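Inositol 2-dehydrogenase/D-chiro-inositol 3-dehydrogenase (PDB 4MIY) catalyses the NAD-dependent oxidation of myo-inositol to 2-keto-myo-inositol and of D-chiro-inositol to its 1-keto form. Local coordinates at residues Ser200-Ala214 against Ile224-Tyr236. Sequence-based numbering, arbitrary orientation.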
loop_
_atom_site.group_PDB
_atom_site.type_symbol
_atom_site.label_atom_id
_atom_site.label_comp_id
_atom_site.label_asym_id
_atom_site.label_seq_id
_atom_site.Cartn_x
_atom_site.Cartn_y
_atom_site.Cartn_z
ATOM N N SER A 200 -17.921 15.918 -18.382
ATOM C CA SER A 200 -18.296 15.847 -17.000
ATOM C C SER A 200 -19.358 16.841 -16.665
ATOM O O SER A 200 -19.292 17.956 -17.060
ATOM C CB SER A 200 -17.111 16.164 -16.107
ATOM O OG SER A 200 -17.557 16.234 -14.791
ATOM N N ALA A 201 -20.298 16.417 -15.849
ATOM C CA ALA A 201 -21.313 17.325 -15.353
ATOM C C ALA A 201 -20.791 18.374 -14.421
ATOM O O ALA A 201 -21.503 19.282 -14.097
ATOM C CB ALA A 201 -22.422 16.555 -14.699
ATOM N N GLU A 202 -19.543 18.255 -13.997
ATOM C CA GLU A 202 -18.968 19.206 -13.067
ATOM C C GLU A 202 -18.413 20.464 -13.724
ATOM O O GLU A 202 -18.102 21.390 -13.047
ATOM C CB GLU A 202 -17.887 18.586 -12.176
ATOM C CG GLU A 202 -18.291 17.406 -11.357
ATOM C CD GLU A 202 -19.356 17.699 -10.351
ATOM O OE1 GLU A 202 -20.285 16.893 -10.229
ATOM O OE2 GLU A 202 -19.266 18.718 -9.699
ATOM N N VAL A 203 -18.332 20.482 -15.034
ATOM C CA VAL A 203 -17.804 21.611 -15.754
ATOM C C VAL A 203 -18.788 22.777 -15.749
ATOM O O VAL A 203 -19.937 22.604 -16.019
ATOM C CB VAL A 203 -17.432 21.252 -17.203
ATOM C CG1 VAL A 203 -17.028 22.465 -17.942
ATOM C CG2 VAL A 203 -16.306 20.253 -17.255
ATOM N N ARG A 204 -18.285 23.947 -15.404
ATOM C CA ARG A 204 -19.077 25.145 -15.248
ATOM C C ARG A 204 -18.593 26.225 -16.186
ATOM O O ARG A 204 -19.073 27.335 -16.131
ATOM C CB ARG A 204 -18.939 25.663 -13.827
ATOM C CG ARG A 204 -19.558 24.811 -12.775
ATOM C CD ARG A 204 -21.005 24.628 -13.066
ATOM N NE ARG A 204 -21.915 25.382 -12.219
ATOM C CZ ARG A 204 -22.988 26.025 -12.681
ATOM N NH1 ARG A 204 -23.267 25.992 -13.967
ATOM N NH2 ARG A 204 -23.785 26.696 -11.869
ATOM N N ASN A 205 -17.620 25.898 -17.018
ATOM C CA ASN A 205 -16.937 26.881 -17.814
ATOM C C ASN A 205 -17.202 26.754 -19.288
ATOM O O ASN A 205 -17.028 25.702 -19.845
ATOM C CB ASN A 205 -15.418 26.780 -17.601
ATOM C CG ASN A 205 -14.980 27.208 -16.225
ATOM O OD1 ASN A 205 -15.717 27.145 -15.290
ATOM N ND2 ASN A 205 -13.769 27.641 -16.123
ATOM N N GLU A 206 -17.564 27.849 -19.919
ATOM C CA GLU A 206 -17.846 27.808 -21.329
ATOM C C GLU A 206 -16.664 27.330 -22.131
ATOM O O GLU A 206 -15.600 27.832 -22.019
ATOM C CB GLU A 206 -18.326 29.176 -21.850
ATOM C CG GLU A 206 -18.892 29.170 -23.261
ATOM C CD GLU A 206 -19.340 30.553 -23.770
ATOM O OE1 GLU A 206 -20.211 30.588 -24.643
ATOM O OE2 GLU A 206 -18.754 31.549 -23.323
ATOM N N GLY A 207 -16.929 26.326 -22.947
ATOM C CA GLY A 207 -15.977 25.836 -23.911
ATOM C C GLY A 207 -14.992 24.799 -23.395
ATOM O O GLY A 207 -14.302 24.218 -24.143
ATOM N N LEU A 208 -14.958 24.616 -22.098
ATOM C CA LEU A 208 -14.040 23.668 -21.492
ATOM C C LEU A 208 -14.511 22.259 -21.600
ATOM O O LEU A 208 -15.576 21.927 -21.151
ATOM C CB LEU A 208 -13.855 24.011 -20.034
ATOM C CG LEU A 208 -13.007 23.041 -19.227
ATOM C CD1 LEU A 208 -11.626 23.020 -19.815
ATOM C CD2 LEU A 208 -13.000 23.443 -17.759
ATOM N N HIS A 209 -13.695 21.445 -22.236
ATOM C CA HIS A 209 -13.895 20.019 -22.247
ATOM C C HIS A 209 -13.105 19.417 -21.107
ATOM O O HIS A 209 -11.959 19.719 -20.943
ATOM C CB HIS A 209 -13.386 19.414 -23.529
ATOM C CG HIS A 209 -14.134 19.852 -24.738
ATOM N ND1 HIS A 209 -15.195 19.147 -25.249
ATOM C CD2 HIS A 209 -13.970 20.925 -25.539
ATOM C CE1 HIS A 209 -15.644 19.761 -26.327
ATOM N NE2 HIS A 209 -14.921 20.844 -26.524
ATOM N N ASP A 210 -13.770 18.585 -20.333
ATOM C CA ASP A 210 -13.157 17.872 -19.244
ATOM C C ASP A 210 -13.903 16.579 -19.005
ATOM O O ASP A 210 -15.073 16.576 -18.832
ATOM C CB ASP A 210 -13.183 18.717 -17.993
ATOM C CG ASP A 210 -12.266 18.193 -16.895
ATOM O OD1 ASP A 210 -11.101 17.951 -17.170
ATOM O OD2 ASP A 210 -12.739 18.065 -15.796
ATOM N N PRO A 211 -13.182 15.472 -18.972
ATOM C CA PRO A 211 -11.741 15.332 -19.073
ATOM C C PRO A 211 -11.204 15.392 -20.473
ATOM O O PRO A 211 -11.963 15.483 -21.375
ATOM C CB PRO A 211 -11.495 13.956 -18.441
ATOM C CG PRO A 211 -12.660 13.268 -18.595
ATOM C CD PRO A 211 -13.789 14.251 -18.493
ATOM N N GLN A 212 -9.890 15.355 -20.620
ATOM C CA GLN A 212 -9.237 15.264 -21.912
ATOM C C GLN A 212 -8.215 14.144 -21.884
ATOM O O GLN A 212 -7.597 13.916 -20.874
ATOM C CB GLN A 212 -8.572 16.580 -22.321
ATOM C CG GLN A 212 -9.553 17.695 -22.434
ATOM C CD GLN A 212 -9.016 18.961 -23.003
ATOM O OE1 GLN A 212 -8.098 18.970 -23.763
ATOM N NE2 GLN A 212 -9.629 20.043 -22.631
ATOM N N LEU A 213 -8.080 13.438 -22.979
ATOM C CA LEU A 213 -7.088 12.410 -23.099
ATOM C C LEU A 213 -6.054 12.854 -24.101
ATOM O O LEU A 213 -6.403 13.214 -25.190
ATOM C CB LEU A 213 -7.727 11.133 -23.560
ATOM C CG LEU A 213 -8.743 10.507 -22.595
ATOM C CD1 LEU A 213 -9.499 9.411 -23.251
ATOM C CD2 LEU A 213 -8.052 9.989 -21.373
ATOM N N ALA A 214 -4.787 12.854 -23.701
ATOM C CA ALA A 214 -3.691 13.232 -24.567
ATOM C C ALA A 214 -2.823 12.040 -24.863
ATOM O O ALA A 214 -2.364 11.398 -23.962
ATOM C CB ALA A 214 -2.872 14.321 -23.927
ATOM N N ILE A 224 2.603 7.628 -24.956
ATOM C CA ILE A 224 2.247 8.269 -23.728
ATOM C C ILE A 224 0.755 8.592 -23.703
ATOM O O ILE A 224 0.264 9.250 -24.563
ATOM C CB ILE A 224 3.058 9.547 -23.529
ATOM C CG1 ILE A 224 4.548 9.239 -23.583
ATOM C CG2 ILE A 224 2.706 10.200 -22.245
ATOM C CD1 ILE A 224 5.326 10.300 -24.191
ATOM N N GLN A 225 0.076 8.063 -22.701
ATOM C CA GLN A 225 -1.321 8.332 -22.475
ATOM C C GLN A 225 -1.530 9.150 -21.219
ATOM O O GLN A 225 -1.342 8.655 -20.148
ATOM C CB GLN A 225 -2.107 7.031 -22.364
ATOM C CG GLN A 225 -2.082 6.174 -23.592
ATOM C CD GLN A 225 -2.871 4.924 -23.457
ATOM O OE1 GLN A 225 -2.874 4.314 -22.452
ATOM N NE2 GLN A 225 -3.552 4.563 -24.479
ATOM N N VAL A 226 -1.938 10.394 -21.375
ATOM C CA VAL A 226 -2.186 11.268 -20.250
ATOM C C VAL A 226 -3.678 11.552 -20.087
ATOM O O VAL A 226 -4.324 11.901 -21.014
ATOM C CB VAL A 226 -1.460 12.617 -20.378
ATOM C CG1 VAL A 226 -1.551 13.388 -19.100
ATOM C CG2 VAL A 226 -0.049 12.438 -20.703
ATOM N N LEU A 227 -4.176 11.343 -18.881
ATOM C CA LEU A 227 -5.493 11.781 -18.470
ATOM C C LEU A 227 -5.402 13.131 -17.813
ATOM O O LEU A 227 -4.725 13.291 -16.837
ATOM C CB LEU A 227 -6.097 10.797 -17.475
ATOM C CG LEU A 227 -7.399 11.218 -16.785
ATOM C CD1 LEU A 227 -8.531 11.391 -17.796
ATOM C CD2 LEU A 227 -7.747 10.204 -15.762
ATOM N N VAL A 228 -6.090 14.107 -18.392
ATOM C CA VAL A 228 -6.211 15.426 -17.811
ATOM C C VAL A 228 -7.642 15.570 -17.299
ATOM O O VAL A 228 -8.543 15.421 -18.024
ATOM C CB VAL A 228 -5.876 16.530 -18.832
ATOM C CG1 VAL A 228 -6.175 17.892 -18.282
ATOM C CG2 VAL A 228 -4.457 16.447 -19.254
ATOM N N HIS A 229 -7.784 15.807 -16.015
ATOM C CA HIS A 229 -9.077 15.853 -15.375
ATOM C C HIS A 229 -9.064 16.921 -14.320
ATOM O O HIS A 229 -8.602 16.712 -13.258
ATOM C CB HIS A 229 -9.433 14.495 -14.747
ATOM C CG HIS A 229 -10.855 14.378 -14.309
ATOM N ND1 HIS A 229 -11.313 13.338 -13.552
ATOM C CD2 HIS A 229 -11.915 15.182 -14.520
ATOM C CE1 HIS A 229 -12.594 13.504 -13.316
ATOM N NE2 HIS A 229 -12.989 14.607 -13.901
ATOM N N VAL A 230 -9.622 18.076 -14.648
ATOM C CA VAL A 230 -9.452 19.268 -13.833
ATOM C C VAL A 230 -10.660 19.679 -12.985
ATOM O O VAL A 230 -10.592 20.612 -12.242
ATOM C CB VAL A 230 -8.936 20.474 -14.671
ATOM C CG1 VAL A 230 -7.648 20.140 -15.354
ATOM C CG2 VAL A 230 -9.961 20.930 -15.660
ATOM N N THR A 231 -11.736 18.927 -13.099
ATOM C CA THR A 231 -12.899 19.088 -12.249
ATOM C C THR A 231 -13.203 17.816 -11.452
ATOM O O THR A 231 -14.316 17.516 -11.159
ATOM C CB THR A 231 -14.174 19.506 -13.042
ATOM O OG1 THR A 231 -14.542 18.486 -13.952
ATOM C CG2 THR A 231 -13.961 20.764 -13.814
ATOM N N ALA A 232 -12.150 17.109 -11.108
ATOM C CA ALA A 232 -12.232 15.804 -10.518
ATOM C C ALA A 232 -12.804 15.718 -9.123
ATOM O O ALA A 232 -13.107 14.666 -8.684
ATOM C CB ALA A 232 -10.850 15.177 -10.531
ATOM N N GLN A 233 -12.884 16.858 -8.456
ATOM C CA GLN A 233 -13.462 17.046 -7.135
ATOM C C GLN A 233 -12.645 16.524 -5.931
ATOM O O GLN A 233 -12.498 17.188 -4.963
ATOM C CB GLN A 233 -14.904 16.527 -7.046
ATOM C CG GLN A 233 -15.846 17.050 -8.118
ATOM C CD GLN A 233 -15.962 18.547 -8.129
ATOM O OE1 GLN A 233 -16.331 19.137 -7.165
ATOM N NE2 GLN A 233 -15.639 19.145 -9.235
ATOM N N TYR A 234 -12.110 15.324 -6.050
ATOM C CA TYR A 234 -11.616 14.624 -4.885
ATOM C C TYR A 234 -10.278 15.149 -4.353
ATOM O O TYR A 234 -10.002 15.024 -3.220
ATOM C CB TYR A 234 -11.527 13.105 -5.128
ATOM C CG TYR A 234 -10.335 12.620 -5.913
ATOM C CD1 TYR A 234 -9.143 12.376 -5.300
ATOM C CD2 TYR A 234 -10.413 12.405 -7.251
ATOM C CE1 TYR A 234 -8.070 11.945 -5.996
ATOM C CE2 TYR A 234 -9.334 11.978 -7.959
ATOM C CZ TYR A 234 -8.176 11.737 -7.324
ATOM O OH TYR A 234 -7.072 11.320 -8.008
ATOM N N GLY A 235 -9.467 15.702 -5.230
ATOM C CA GLY A 235 -8.121 16.063 -4.897
ATOM C C GLY A 235 -7.248 16.485 -6.058
ATOM O O GLY A 235 -7.671 16.479 -7.172
ATOM N N TYR A 236 -6.037 16.903 -5.721
ATOM C CA TYR A 236 -4.983 17.150 -6.666
ATOM C C TYR A 236 -4.014 15.979 -6.648
ATOM O O TYR A 236 -3.498 15.627 -5.629
ATOM C CB TYR A 236 -4.238 18.478 -6.395
ATOM C CG TYR A 236 -3.217 18.765 -7.468
ATOM C CD1 TYR A 236 -3.585 19.371 -8.637
ATOM C CD2 TYR A 236 -1.898 18.368 -7.348
ATOM C CE1 TYR A 236 -2.703 19.579 -9.615
ATOM C CE2 TYR A 236 -1.012 18.583 -8.339
ATOM C CZ TYR A 236 -1.411 19.164 -9.481
ATOM O OH TYR A 236 -0.523 19.367 -10.494
HETATM O O HOH W 1 -15.407 15.776 -13.250
#
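Asp210 meets Val230 and Thr231 where the antiparallel beta hairpin of strands 212-218 and 223-229 runs out into loops, in the C-terminal alpha/beta domain of this Gfo/Idh/MocA-family enzyme. Within the hairpin, Gln212 with Val228 and Ala214 with Val226 are hydrogen-bonded pairs, and helix 168-185 packs on the face carrying Gln212, Ala214 and Val226. Leu213 and Leu227 emerge on the other face, their CD2 and CD1 methyls 3.9 Å apart.

Beyond the last bridge, next to the cis peptide bond before Pro211, Asp210 continues the pairing with its side chain. Its CB leads to CG, swung away from the backbone N (chi1 -166°) toward the 229-231 backbone, 3.5 Å from Val230 N. OD1 accepts a nearly straight bond from Val230 N on its syn side (2.9 Å). OD2 is gripped by Thr231 OG1 at 2.6 Å, almost in line with the carboxylate C-O bond, and more weakly by Thr231 N; it also lies at the His229 ring edge, 3.3 Å from CD2. Replacing Asp210 with an alanine would probably leave Val230 N and the Thr231 hydroxyl without their acceptors and let the loop after strand 223-229 shift. Ser200 OG, which accepts from Glu202 N in an ST turn, reaches the same site through a water that also binds His229 NE2 and donates to Thr231 OG1 at 2.9 Å.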